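Local structure of 3-oxo-tetronate kinase (Cupriavidus necator, 5DMH) at residues 62-67 against 98-103; 77-82 against 102-107; 122-127 against 191-196; 144-149 against 251-256; 155-160 against 230-235. The protein catalyses the ATP-dependent phosphorylation of 3-oxo-tetronate to 3-oxo-tetronate 4-phosphate, acting as a four-carbon acid sugar kinase. One frame throughout, in Å; residues are numbered along the deposited sequence.

Interaction 1 of 5, residues 62-67 against 98-103; sequences IGLPDV and LAALQW
L64 and A100 make the closest backbone approach, their CA atoms 6.8 Å apart, where the irregular loop that leaves strand 58-62 passes the middle of helix 90-106. No direct hydrogen bond joins the two segments; the contact is carried by L64, P65 and W103. The W103 side chain reaches out from the helix toward the loop because its CG is anti to the backbone N (chi1 -178°), and P65 lies over one face of the indole. P65 CD sits 4.0 Å from the centroid of the six-membered ring in a CH-pi contact, displaced toward the rim, with CZ2 its nearest ring atom. L64 runs past W103 in the opposite direction and forks over the helix: CD2 lies 3.9 Å from W103 CB and also meets A100, while CD1 comes to 4.2 Å from A99 CB. A single water ties the polar edge of the indole to the loop, accepting from W103 NE1 at 3.1 Å and donating to P65 O at 3.0 Å. The contact is at the surface of the sugar-binding N-terminal domain. Beneath it, V81 of strand 78-82 touches L64, A100 and W103, and on the far side of the helix L101 packs against helix 128-139.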
# COMPACT_ATOMS: atom_id res chain seq x y z
N ILE A 62 -8.87 8.47 -4.47
CA ILE A 62 -9.00 7.20 -5.13
C ILE A 62 -8.94 7.51 -6.61
O ILE A 62 -9.87 8.08 -7.16
CB ILE A 62 -10.33 6.50 -4.75
CG1 ILE A 62 -10.44 6.34 -3.25
CG2 ILE A 62 -10.42 5.15 -5.41
CD1 ILE A 62 -9.24 5.62 -2.61
N GLY A 63 -7.79 7.23 -7.22
CA GLY A 63 -7.52 7.71 -8.56
C GLY A 63 -7.58 9.22 -8.58
O GLY A 63 -7.32 9.89 -7.56
N LEU A 64 -7.92 9.76 -9.74
CA LEU A 64 -7.96 11.19 -9.92
C LEU A 64 -9.38 11.72 -9.80
O LEU A 64 -10.28 11.26 -10.49
CB LEU A 64 -7.36 11.54 -11.28
CG LEU A 64 -5.97 10.97 -11.50
CD1 LEU A 64 -5.42 11.43 -12.84
CD2 LEU A 64 -5.04 11.39 -10.35
N PRO A 65 -9.58 12.70 -8.90
CA PRO A 65 -10.93 13.21 -8.66
C PRO A 65 -11.32 14.19 -9.75
O PRO A 65 -10.47 14.93 -10.23
CB PRO A 65 -10.79 13.96 -7.33
CG PRO A 65 -9.30 14.05 -7.02
CD PRO A 65 -8.55 13.44 -8.16
N ASP A 66 -12.59 14.19 -10.12
CA ASP A 66 -13.13 15.26 -10.93
C ASP A 66 -13.01 16.54 -10.11
O ASP A 66 -12.97 16.49 -8.88
CB ASP A 66 -14.59 14.98 -11.30
CG ASP A 66 -14.74 14.31 -12.66
OD1 ASP A 66 -13.81 13.57 -13.07
OD2 ASP A 66 -15.77 14.52 -13.33
N VAL A 67 -12.89 17.67 -10.79
CA VAL A 67 -12.96 18.96 -10.11
C VAL A 67 -14.45 19.22 -9.88
O VAL A 67 -15.24 18.94 -10.78
CB VAL A 67 -12.35 20.10 -10.97
CG1 VAL A 67 -13.11 20.26 -12.28
CG2 VAL A 67 -12.34 21.42 -10.21
N LEU A 98 1.63 8.01 -14.99
CA LEU A 98 1.90 9.29 -15.66
C LEU A 98 0.74 10.28 -15.57
O LEU A 98 0.95 11.50 -15.44
CB LEU A 98 2.26 9.04 -17.11
CG LEU A 98 3.65 8.43 -17.27
CD1 LEU A 98 3.89 8.01 -18.72
CD2 LEU A 98 4.74 9.42 -16.80
N ALA A 99 -0.49 9.76 -15.65
CA ALA A 99 -1.65 10.64 -15.51
C ALA A 99 -1.72 11.22 -14.10
O ALA A 99 -1.95 12.43 -13.92
CB ALA A 99 -2.95 9.88 -15.85
N ALA A 100 -1.52 10.36 -13.10
CA ALA A 100 -1.45 10.83 -11.71
C ALA A 100 -0.35 11.86 -11.47
O ALA A 100 -0.55 12.86 -10.73
CB ALA A 100 -1.28 9.66 -10.78
N LEU A 101 0.80 11.66 -12.10
CA LEU A 101 1.91 12.58 -11.93
C LEU A 101 1.54 13.97 -12.43
O LEU A 101 1.80 14.99 -11.79
CB LEU A 101 3.13 12.10 -12.69
CG LEU A 101 4.30 13.07 -12.77
CD1 LEU A 101 4.99 13.24 -11.42
CD2 LEU A 101 5.31 12.59 -13.79
N GLN A 102 0.95 14.01 -13.61
CA GLN A 102 0.57 15.29 -14.19
C GLN A 102 -0.46 15.97 -13.30
O GLN A 102 -0.36 17.18 -13.05
CB GLN A 102 0.03 15.10 -15.61
CG GLN A 102 -0.68 16.31 -16.17
CD GLN A 102 0.19 17.53 -16.24
OE1 GLN A 102 1.43 17.45 -16.24
NE2 GLN A 102 -0.45 18.69 -16.29
N TRP A 103 -1.44 15.20 -12.81
CA TRP A 103 -2.46 15.79 -11.94
C TRP A 103 -1.80 16.42 -10.70
O TRP A 103 -2.12 17.55 -10.29
CB TRP A 103 -3.53 14.76 -11.56
CG TRP A 103 -4.62 15.34 -10.71
CD1 TRP A 103 -5.71 16.06 -11.12
CD2 TRP A 103 -4.69 15.27 -9.28
NE1 TRP A 103 -6.45 16.44 -10.03
CE2 TRP A 103 -5.86 15.96 -8.89
CE3 TRP A 103 -3.89 14.68 -8.30
CZ2 TRP A 103 -6.24 16.08 -7.55
CZ3 TRP A 103 -4.27 14.80 -6.97
CH2 TRP A 103 -5.44 15.49 -6.61
O HOH W 1 -9.25 17.69 -10.06

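Interaction 2 of 5, residues 77-82 against 102-107; sequences DALVVA and QWLRAQ
L79 and V81, alternate residues of strand 78-82, direct their side chains at the C-terminal part of helix 90-106 and Q107 beyond, where L104, W103 and Q107 receive them. The short segments run nearly antiparallel, at 162°, with their axes 10.2 Å apart, a spacing bridged entirely by side chains. The tight part lies around L104. Its CD2 methyl comes in between the two strand residues, 3.7 Å from L79 CB and 3.9 Å from V81 CG2, and L104 and V81 overlap along their lengths, pointing oppositely. All three of these residues are buried and apolar.

Toward the solvent side the packing is looser and involves partly exposed residues. The six-membered ring of W103 is approached obliquely at CZ3, by L79 CD1 and by V81 CG2, each at 4.0 Å. L79 CD1 also meets the aliphatic part of Q107, 3.9 Å from CB, the two side chains crossing at about a right angle. Q107 is bent at chi2 (-44°), which folds its amide back over one face of the indole and lets NE2 donate to W103 O at 2.9 Å. That carbonyl also accepts from Q107 N, the two donors coming from opposite faces of its plane, so the side-chain amide secures the last turn while its CB and CG cover the leucine.

The contact thus seats helix 90-106 on one face of the parallel sheet. On the other face A78, V80 and A82 pack against helix 41-53, and L104 extends the helix side to F112 of strand 111-115.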
# COMPACT_ATOMS: atom_id res chain seq x y z
N ASP A 77 -1.06 19.52 2.61
CA ASP A 77 0.39 19.60 2.41
C ASP A 77 0.86 18.48 1.49
O ASP A 77 1.83 18.65 0.73
CB ASP A 77 1.14 19.51 3.74
CG ASP A 77 0.67 20.55 4.74
OD1 ASP A 77 0.57 21.74 4.37
OD2 ASP A 77 0.42 20.17 5.91
N ALA A 78 0.20 17.33 1.57
CA ALA A 78 0.57 16.17 0.77
C ALA A 78 -0.66 15.55 0.18
O ALA A 78 -1.71 15.57 0.80
CB ALA A 78 1.31 15.12 1.61
N LEU A 79 -0.52 15.02 -1.03
CA LEU A 79 -1.61 14.34 -1.72
C LEU A 79 -1.13 12.95 -2.06
O LEU A 79 -0.01 12.80 -2.57
CB LEU A 79 -1.95 15.09 -3.01
CG LEU A 79 -2.47 16.53 -2.86
CD1 LEU A 79 -2.55 17.20 -4.22
CD2 LEU A 79 -3.83 16.51 -2.23
N VAL A 80 -1.94 11.94 -1.77
CA VAL A 80 -1.62 10.55 -2.08
C VAL A 80 -2.67 9.97 -3.02
O VAL A 80 -3.81 9.77 -2.63
CB VAL A 80 -1.55 9.64 -0.82
CG1 VAL A 80 -1.24 8.19 -1.24
CG2 VAL A 80 -0.47 10.14 0.16
N VAL A 81 -2.26 9.71 -4.26
CA VAL A 81 -3.13 9.08 -5.24
C VAL A 81 -3.04 7.55 -5.16
O VAL A 81 -2.00 6.95 -5.43
CB VAL A 81 -2.80 9.58 -6.68
CG1 VAL A 81 -3.70 8.88 -7.70
CG2 VAL A 81 -2.92 11.09 -6.77
N ALA A 82 -4.16 6.92 -4.80
CA ALA A 82 -4.26 5.48 -4.76
C ALA A 82 -4.61 4.88 -6.13
O ALA A 82 -5.64 5.21 -6.73
CB ALA A 82 -5.31 5.09 -3.74
N GLN A 102 0.95 14.01 -13.61
CA GLN A 102 0.57 15.29 -14.19
C GLN A 102 -0.46 15.97 -13.30
O GLN A 102 -0.36 17.18 -13.05
CB GLN A 102 0.03 15.10 -15.61
CG GLN A 102 -0.68 16.31 -16.17
CD GLN A 102 0.19 17.53 -16.24
OE1 GLN A 102 1.43 17.45 -16.24
NE2 GLN A 102 -0.45 18.69 -16.29
N TRP A 103 -1.44 15.20 -12.81
CA TRP A 103 -2.46 15.79 -11.94
C TRP A 103 -1.80 16.42 -10.70
O TRP A 103 -2.12 17.55 -10.29
CB TRP A 103 -3.53 14.76 -11.56
CG TRP A 103 -4.62 15.34 -10.71
CD1 TRP A 103 -5.71 16.06 -11.12
CD2 TRP A 103 -4.69 15.27 -9.28
NE1 TRP A 103 -6.45 16.44 -10.03
CE2 TRP A 103 -5.86 15.96 -8.89
CE3 TRP A 103 -3.89 14.68 -8.30
CZ2 TRP A 103 -6.24 16.08 -7.55
CZ3 TRP A 103 -4.27 14.80 -6.97
CH2 TRP A 103 -5.44 15.49 -6.61
N LEU A 104 -0.85 15.70 -10.12
CA LEU A 104 -0.15 16.16 -8.93
C LEU A 104 0.66 17.42 -9.21
O LEU A 104 0.64 18.37 -8.42
CB LEU A 104 0.76 15.06 -8.40
CG LEU A 104 0.01 13.89 -7.75
CD1 LEU A 104 1.00 12.77 -7.52
CD2 LEU A 104 -0.67 14.29 -6.43
N ARG A 105 1.33 17.46 -10.36
CA ARG A 105 2.12 18.63 -10.73
C ARG A 105 1.21 19.85 -10.86
O ARG A 105 1.53 20.94 -10.40
CB ARG A 105 2.85 18.39 -12.05
CG ARG A 105 3.78 17.24 -12.09
CD ARG A 105 4.35 17.03 -13.48
NE ARG A 105 5.61 17.74 -13.61
CZ ARG A 105 6.55 17.45 -14.49
NH1 ARG A 105 6.41 16.45 -15.37
NH2 ARG A 105 7.67 18.15 -14.46
N ALA A 106 0.07 19.64 -11.50
CA ALA A 106 -0.91 20.69 -11.72
C ALA A 106 -1.51 21.23 -10.44
O ALA A 106 -1.97 22.37 -10.42
CB ALA A 106 -1.99 20.17 -12.61
N GLN A 107 -1.53 20.42 -9.37
CA GLN A 107 -1.94 20.91 -8.06
C GLN A 107 -0.82 21.70 -7.38
O GLN A 107 -1.05 22.31 -6.34
CB GLN A 107 -2.38 19.77 -7.13
CG GLN A 107 -3.36 18.75 -7.71
CD GLN A 107 -4.49 19.38 -8.51
OE1 GLN A 107 -5.29 20.14 -7.97
NE2 GLN A 107 -4.56 19.06 -9.81

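Interaction 3 of 5, residues 122-127 against 191-196; sequences STDAGN and LQRQSK
A polar, partly buried contact joins the loop 122-127, which leads into helix 128-139, to the C-terminal end of helix 187-193 and the residues after it. Q194 is its centre. The CA atoms of D124 and Q194 are 4.8 Å apart, and the Q194 side chain, extended beyond CG (chi2 -179°), reaches across the type I turn that runs from T123 to G126. Its amide is held at both ends. NE2 donates to S122 OG at 3.0 Å with a nearly straight N-H (162°) and the partner in the amide plane, while OE1 lies against the G126 backbone, 3.5 Å from CA, and accepts from G129 N at the start of helix 128-139. S122 OG is in turn bonded to F120 O. The turn itself is braced by an ST turn, T123 OG1 accepting from A125 N.

On the more exposed side D124 and R193 form a salt bridge. OD1 meets NE at 3.2 Å near the guanidinium plane, a weak bond with the carboxylate and guanidinium planes 50° apart. One water, donating to D124 OD1 at 2.7 Å and accepting from R193 NH2, bridges the salt-bridge partners; a second links D124 OD1 to Q194 NE2. R193 has a second anionic partner, D184, at its NH2.

I128 of helix 128-139 touches S122 and Q194, and L191 packs on M228 and I230 of strand 228-231.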
# COMPACT_ATOMS: atom_id res chain seq x y z
N SER A 122 6.30 -7.49 -7.04
CA SER A 122 6.45 -7.26 -8.47
C SER A 122 6.82 -8.59 -9.12
O SER A 122 7.03 -9.62 -8.41
CB SER A 122 7.56 -6.24 -8.74
OG SER A 122 8.81 -6.65 -8.19
N THR A 123 6.95 -8.54 -10.43
CA THR A 123 7.51 -9.64 -11.22
C THR A 123 8.56 -9.03 -12.16
O THR A 123 8.71 -7.80 -12.22
CB THR A 123 6.42 -10.38 -12.05
OG1 THR A 123 6.07 -9.60 -13.20
CG2 THR A 123 5.16 -10.71 -11.22
N ASP A 124 9.30 -9.88 -12.88
CA ASP A 124 10.29 -9.41 -13.86
C ASP A 124 9.63 -8.52 -14.93
O ASP A 124 10.31 -7.77 -15.62
CB ASP A 124 10.99 -10.61 -14.55
CG ASP A 124 11.94 -11.36 -13.63
OD1 ASP A 124 12.28 -10.86 -12.52
OD2 ASP A 124 12.36 -12.45 -14.04
N ALA A 125 8.31 -8.62 -15.09
CA ALA A 125 7.58 -7.81 -16.06
C ALA A 125 7.20 -6.43 -15.50
O ALA A 125 6.82 -5.55 -16.24
CB ALA A 125 6.35 -8.53 -16.56
N GLY A 126 7.33 -6.24 -14.20
CA GLY A 126 7.01 -4.96 -13.58
C GLY A 126 6.24 -5.11 -12.29
O GLY A 126 6.05 -6.24 -11.83
N ASN A 127 5.82 -4.01 -11.69
CA ASN A 127 5.74 -2.70 -12.31
C ASN A 127 6.61 -1.63 -11.65
O ASN A 127 6.54 -0.47 -12.04
CB ASN A 127 4.27 -2.27 -12.28
CG ASN A 127 3.40 -3.16 -13.17
OD1 ASN A 127 3.88 -3.68 -14.17
ND2 ASN A 127 2.12 -3.32 -12.80
N LEU A 191 15.26 -5.66 -9.23
CA LEU A 191 14.87 -4.43 -9.88
C LEU A 191 15.50 -4.32 -11.27
O LEU A 191 14.84 -3.86 -12.23
CB LEU A 191 15.27 -3.22 -9.01
CG LEU A 191 14.84 -1.83 -9.51
CD1 LEU A 191 13.35 -1.78 -9.89
CD2 LEU A 191 15.15 -0.79 -8.45
N GLN A 192 16.76 -4.72 -11.40
CA GLN A 192 17.44 -4.66 -12.70
C GLN A 192 16.66 -5.46 -13.75
O GLN A 192 16.54 -5.05 -14.89
CB GLN A 192 18.89 -5.16 -12.61
CG GLN A 192 19.70 -4.95 -13.90
CD GLN A 192 19.78 -3.51 -14.33
OE1 GLN A 192 20.66 -2.77 -13.90
NE2 GLN A 192 18.82 -3.09 -15.16
N ARG A 193 16.04 -6.56 -13.33
CA ARG A 193 15.35 -7.43 -14.30
C ARG A 193 14.13 -6.78 -14.91
O ARG A 193 13.70 -7.15 -16.03
CB ARG A 193 14.99 -8.76 -13.67
CG ARG A 193 16.13 -9.72 -13.64
CD ARG A 193 15.65 -11.14 -13.43
NE ARG A 193 15.38 -11.38 -12.03
CZ ARG A 193 16.19 -12.03 -11.19
NH1 ARG A 193 17.35 -12.52 -11.61
NH2 ARG A 193 15.82 -12.18 -9.92
N GLN A 194 13.57 -5.82 -14.21
CA GLN A 194 12.38 -5.13 -14.67
C GLN A 194 12.69 -3.67 -15.06
O GLN A 194 11.78 -2.84 -15.17
CB GLN A 194 11.28 -5.22 -13.62
CG GLN A 194 11.63 -4.66 -12.28
CD GLN A 194 10.50 -4.82 -11.28
OE1 GLN A 194 9.52 -4.11 -11.34
NE2 GLN A 194 10.67 -5.73 -10.32
N SER A 195 13.97 -3.37 -15.27
CA SER A 195 14.42 -2.01 -15.58
C SER A 195 15.29 -2.01 -16.83
O SER A 195 16.11 -2.91 -17.03
CB SER A 195 15.22 -1.39 -14.43
OG SER A 195 14.51 -1.39 -13.21
N LYS A 196 15.09 -1.01 -17.68
CA LYS A 196 15.87 -0.85 -18.92
C LYS A 196 17.26 -0.23 -18.68
O LYS A 196 18.23 -0.55 -19.36
CB LYS A 196 15.09 0.02 -19.92
CG LYS A 196 13.76 -0.56 -20.31
CD LYS A 196 13.25 0.03 -21.62
CE LYS A 196 11.79 -0.35 -21.87
NZ LYS A 196 10.86 0.53 -21.10
O HOH W 2 12.10 -8.54 -11.10
O HOH W 3 13.19 -11.92 -10.21

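Interaction 4 of 5, residues 144-149 against 251-256; sequences TIACPA and LITGGS
T144 and T253 meet at about a right angle across two neighbouring parallel strands, 144-147 and 251-254, and each hydroxyl reaches over to a carbonyl of the opposite strand. T253 OG1 donates to I145 O at 2.7 Å, in the carbonyl plane on a lone pair. T144 OG1, set anti to the backbone N (chi1 -168°), donates to L251 O at 2.6 Å from above the plane of that carbonyl. The threonine methyls touch beside these bonds, T144 CG2 to T253 CG2 at 3.9 Å.

I145 and I252 run alongside one another in the same direction, with I145 CG1 4.1 Å from I252 CG2. A146 and T253 are bridge partners whose side chains lie on one face; C147, paired with G254, points to the other. The backbone bonds are firmer at the C-terminal end: C147 N donates to T253 O at 3.0 Å and G255 N to C147 O at 3.2 Å, whereas the T253 N bond to I145 O is weak. G254 CA comes within 3.2 Å of C147 O in a CA-H...O contact.

I145 O is therefore gripped by a strong hydroxyl bond beside a poor amide one, and T253 OG1 also bonds to Y116 OH. In this buried part of the sugar-binding N-terminal domain, threonine hydroxyls supplement the main-chain pairing and leave these polar atoms satisfied among apolar neighbours.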
# COMPACT_ATOMS: atom_id res chain seq x y z
N THR A 144 16.89 8.12 -9.01
CA THR A 144 16.10 8.05 -7.78
C THR A 144 16.59 6.89 -6.95
O THR A 144 17.41 6.11 -7.42
CB THR A 144 14.60 7.90 -8.03
OG1 THR A 144 13.91 8.10 -6.80
CG2 THR A 144 14.27 6.55 -8.58
N ILE A 145 16.14 6.83 -5.70
CA ILE A 145 16.39 5.68 -4.86
C ILE A 145 15.15 4.80 -4.83
O ILE A 145 14.02 5.24 -5.13
CB ILE A 145 16.76 6.05 -3.41
CG1 ILE A 145 15.65 6.87 -2.75
CG2 ILE A 145 18.13 6.77 -3.37
CD1 ILE A 145 15.81 6.98 -1.27
N ALA A 146 15.38 3.55 -4.44
CA ALA A 146 14.34 2.56 -4.27
C ALA A 146 14.57 1.93 -2.89
O ALA A 146 15.53 1.17 -2.69
CB ALA A 146 14.45 1.52 -5.37
N CYS A 147 13.73 2.27 -1.93
CA CYS A 147 13.93 1.84 -0.56
C CYS A 147 12.64 1.37 0.08
O CYS A 147 11.92 2.18 0.69
CB CYS A 147 14.48 2.98 0.30
SG CYS A 147 15.01 2.42 1.94
N PRO A 148 12.37 0.08 -0.02
CA PRO A 148 11.19 -0.47 0.66
C PRO A 148 11.34 -0.73 2.17
O PRO A 148 10.43 -1.30 2.75
CB PRO A 148 10.96 -1.79 -0.06
CG PRO A 148 12.37 -2.22 -0.53
CD PRO A 148 13.03 -0.92 -0.90
N ALA A 149 12.45 -0.32 2.80
CA ALA A 149 12.64 -0.63 4.21
C ALA A 149 11.55 -0.03 5.12
O ALA A 149 11.03 1.08 4.88
CB ALA A 149 14.01 -0.17 4.66
N LEU A 251 12.07 12.94 -7.42
CA LEU A 251 11.37 11.66 -7.19
C LEU A 251 12.11 10.79 -6.17
O LEU A 251 13.32 10.61 -6.25
CB LEU A 251 11.25 10.86 -8.50
CG LEU A 251 10.50 9.55 -8.44
CD1 LEU A 251 9.01 9.73 -8.14
CD2 LEU A 251 10.70 8.72 -9.73
N ILE A 252 11.36 10.26 -5.21
CA ILE A 252 11.84 9.29 -4.25
C ILE A 252 10.87 8.09 -4.34
O ILE A 252 9.67 8.31 -4.47
CB ILE A 252 11.85 9.89 -2.81
CG1 ILE A 252 12.88 11.02 -2.72
CG2 ILE A 252 12.17 8.80 -1.80
CD1 ILE A 252 12.73 11.93 -1.53
N THR A 253 11.40 6.87 -4.29
CA THR A 253 10.58 5.65 -4.35
C THR A 253 10.88 4.67 -3.22
O THR A 253 12.00 4.57 -2.71
CB THR A 253 10.67 4.93 -5.70
OG1 THR A 253 11.71 3.94 -5.69
CG2 THR A 253 10.83 5.91 -6.88
N GLY A 254 9.84 3.96 -2.81
CA GLY A 254 9.96 3.01 -1.72
C GLY A 254 8.65 2.70 -1.06
O GLY A 254 7.56 2.91 -1.62
N GLY A 255 8.75 2.19 0.16
CA GLY A 255 7.59 1.97 1.00
C GLY A 255 7.28 3.22 1.79
O GLY A 255 7.68 4.32 1.44
N SER A 256 6.56 3.07 2.90
CA SER A 256 6.18 4.23 3.67
C SER A 256 7.34 4.75 4.50
O SER A 256 7.36 5.91 4.84
CB SER A 256 4.96 3.95 4.57
OG SER A 256 5.26 2.98 5.50

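Interaction 5 of 5, residues 155-160 against 230-235; sequences RTIFRG and IADAVS
I157 and D232 bury the most surface of any residues in this contact, followed by V234; the first two cross obliquely where strand 155-158 passes the end of strand 228-231. I157 sets its CG2 methyl beside D232 OD1, at 3.3 Å and not far from the carboxylate plane, and its CD1 covers A231 O at 3.6 Å, a buried carbonyl with no hydrogen-bond partner in the model. Its backbone forms the single antiparallel bridge, a hydrogen-bonded pair with A233: I157 N donates to A233 O at 3.0 Å, almost straight at 173°, and A233 N returns a bond to I157 O.

D232 bends its carboxylate back over the turn after F158, with CG beside the backbone N (chi1 -75°). OD1 accepts from G160 N at 2.8 Å through its syn lone pair. OD2 accepts from R159 N at 2.8 Å, from above the carboxylate plane, and from Y204 N. V234 CG1 lies 4.4 Å from F158 CD1, at the ring edge.

R159 and G160 both have positive phi. Three main-chain N-H groups thus converge on D232, which would tend to stabilise its negative charge and hold the tight turn between strands 155-158 and 161-164 against the chain leaving strand 228-231.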
# COMPACT_ATOMS: atom_id res chain seq x y z
N ARG A 155 11.06 -4.73 8.17
CA ARG A 155 11.76 -4.78 6.89
C ARG A 155 13.04 -3.95 6.96
O ARG A 155 12.99 -2.75 7.24
CB ARG A 155 10.92 -4.24 5.72
CG ARG A 155 9.71 -5.11 5.32
CD ARG A 155 8.43 -4.75 6.06
NE ARG A 155 7.32 -5.52 5.50
CZ ARG A 155 6.90 -6.71 5.94
NH1 ARG A 155 5.90 -7.32 5.32
NH2 ARG A 155 7.45 -7.30 6.99
N THR A 156 14.18 -4.62 6.76
CA THR A 156 15.46 -3.95 6.59
C THR A 156 16.20 -4.39 5.32
O THR A 156 15.92 -5.47 4.77
CB THR A 156 16.39 -4.11 7.84
OG1 THR A 156 16.65 -5.49 8.09
CG2 THR A 156 15.75 -3.48 9.05
N ILE A 157 17.14 -3.56 4.87
CA ILE A 157 17.90 -3.77 3.65
C ILE A 157 19.40 -3.58 3.90
O ILE A 157 19.82 -2.56 4.44
CB ILE A 157 17.49 -2.80 2.50
CG1 ILE A 157 15.99 -2.87 2.23
CG2 ILE A 157 18.21 -3.18 1.22
CD1 ILE A 157 15.50 -1.76 1.36
N PHE A 158 20.17 -4.61 3.57
CA PHE A 158 21.62 -4.67 3.79
C PHE A 158 22.28 -5.22 2.54
O PHE A 158 21.95 -6.31 2.07
CB PHE A 158 21.96 -5.55 5.01
CG PHE A 158 23.44 -5.65 5.30
CD1 PHE A 158 24.07 -4.67 6.05
CD2 PHE A 158 24.20 -6.71 4.83
CE1 PHE A 158 25.42 -4.77 6.34
CE2 PHE A 158 25.55 -6.80 5.11
CZ PHE A 158 26.15 -5.85 5.88
N ARG A 159 23.25 -4.48 1.99
CA ARG A 159 23.90 -4.84 0.73
C ARG A 159 22.86 -5.19 -0.34
O ARG A 159 23.06 -6.08 -1.15
CB ARG A 159 24.93 -5.94 0.92
CG ARG A 159 26.11 -5.47 1.80
CD ARG A 159 27.21 -6.52 1.98
NE ARG A 159 28.30 -5.94 2.74
CZ ARG A 159 29.33 -5.26 2.21
NH1 ARG A 159 29.43 -5.08 0.91
NH2 ARG A 159 30.25 -4.75 3.00
N GLY A 160 21.77 -4.44 -0.31
CA GLY A 160 20.72 -4.51 -1.30
C GLY A 160 19.75 -5.66 -1.11
O GLY A 160 18.81 -5.80 -1.90
N ILE A 230 18.99 0.92 -5.30
CA ILE A 230 18.45 0.32 -4.09
C ILE A 230 19.16 1.03 -2.93
O ILE A 230 20.36 1.19 -2.98
CB ILE A 230 18.75 -1.17 -4.03
CG1 ILE A 230 18.07 -1.93 -5.18
CG2 ILE A 230 18.33 -1.75 -2.68
CD1 ILE A 230 16.56 -1.81 -5.22
N ALA A 231 18.43 1.51 -1.93
CA ALA A 231 19.07 2.13 -0.76
C ALA A 231 18.96 1.23 0.47
O ALA A 231 17.85 0.88 0.89
CB ALA A 231 18.47 3.48 -0.46
N ASP A 232 20.12 0.90 1.04
CA ASP A 232 20.16 0.17 2.30
C ASP A 232 19.58 1.01 3.45
O ASP A 232 19.69 2.23 3.50
CB ASP A 232 21.60 -0.27 2.66
CG ASP A 232 22.13 -1.45 1.85
OD1 ASP A 232 21.36 -2.12 1.11
OD2 ASP A 232 23.37 -1.71 1.96
N ALA A 233 18.97 0.33 4.42
CA ALA A 233 18.49 0.99 5.61
C ALA A 233 18.29 -0.08 6.66
O ALA A 233 17.49 -1.02 6.45
CB ALA A 233 17.19 1.72 5.36
N VAL A 234 19.06 0.02 7.73
CA VAL A 234 19.03 -0.99 8.81
C VAL A 234 18.32 -0.50 10.06
O VAL A 234 18.23 -1.23 11.05
CB VAL A 234 20.45 -1.47 9.17
CG1 VAL A 234 21.21 -1.86 7.93
CG2 VAL A 234 21.23 -0.40 9.95
N SER A 235 17.77 0.71 9.99
CA SER A 235 17.13 1.36 11.13
C SER A 235 16.31 2.54 10.65
O SER A 235 16.48 3.00 9.51
CB SER A 235 18.20 1.86 12.07
OG SER A 235 18.94 2.83 11.40

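In the fold
All five contacts lie in the sugar-binding N-terminal domain. Interactions 1 and 2 come first along the chain, share Q102 and W103 of helix 90-106, and have centres 7 Å apart; a probable hydrogen bond, G63 N to A82 O at 3.0 Å, joins the loop of interaction 1 to strand 78-82. Interactions 3, 4 and 5 follow, with 155-160 and 230-235 both falling between the segments of interaction 4. Interactions 4 and 5 have centres 11 Å apart, and L191 of interaction 3 packs on A146 and I230. Interactions 2, 4 and 5 involve parallel strands, 1 and 3 fasten loops to helices, and the side chain of S122 lies about 12 Å from the bound ADP.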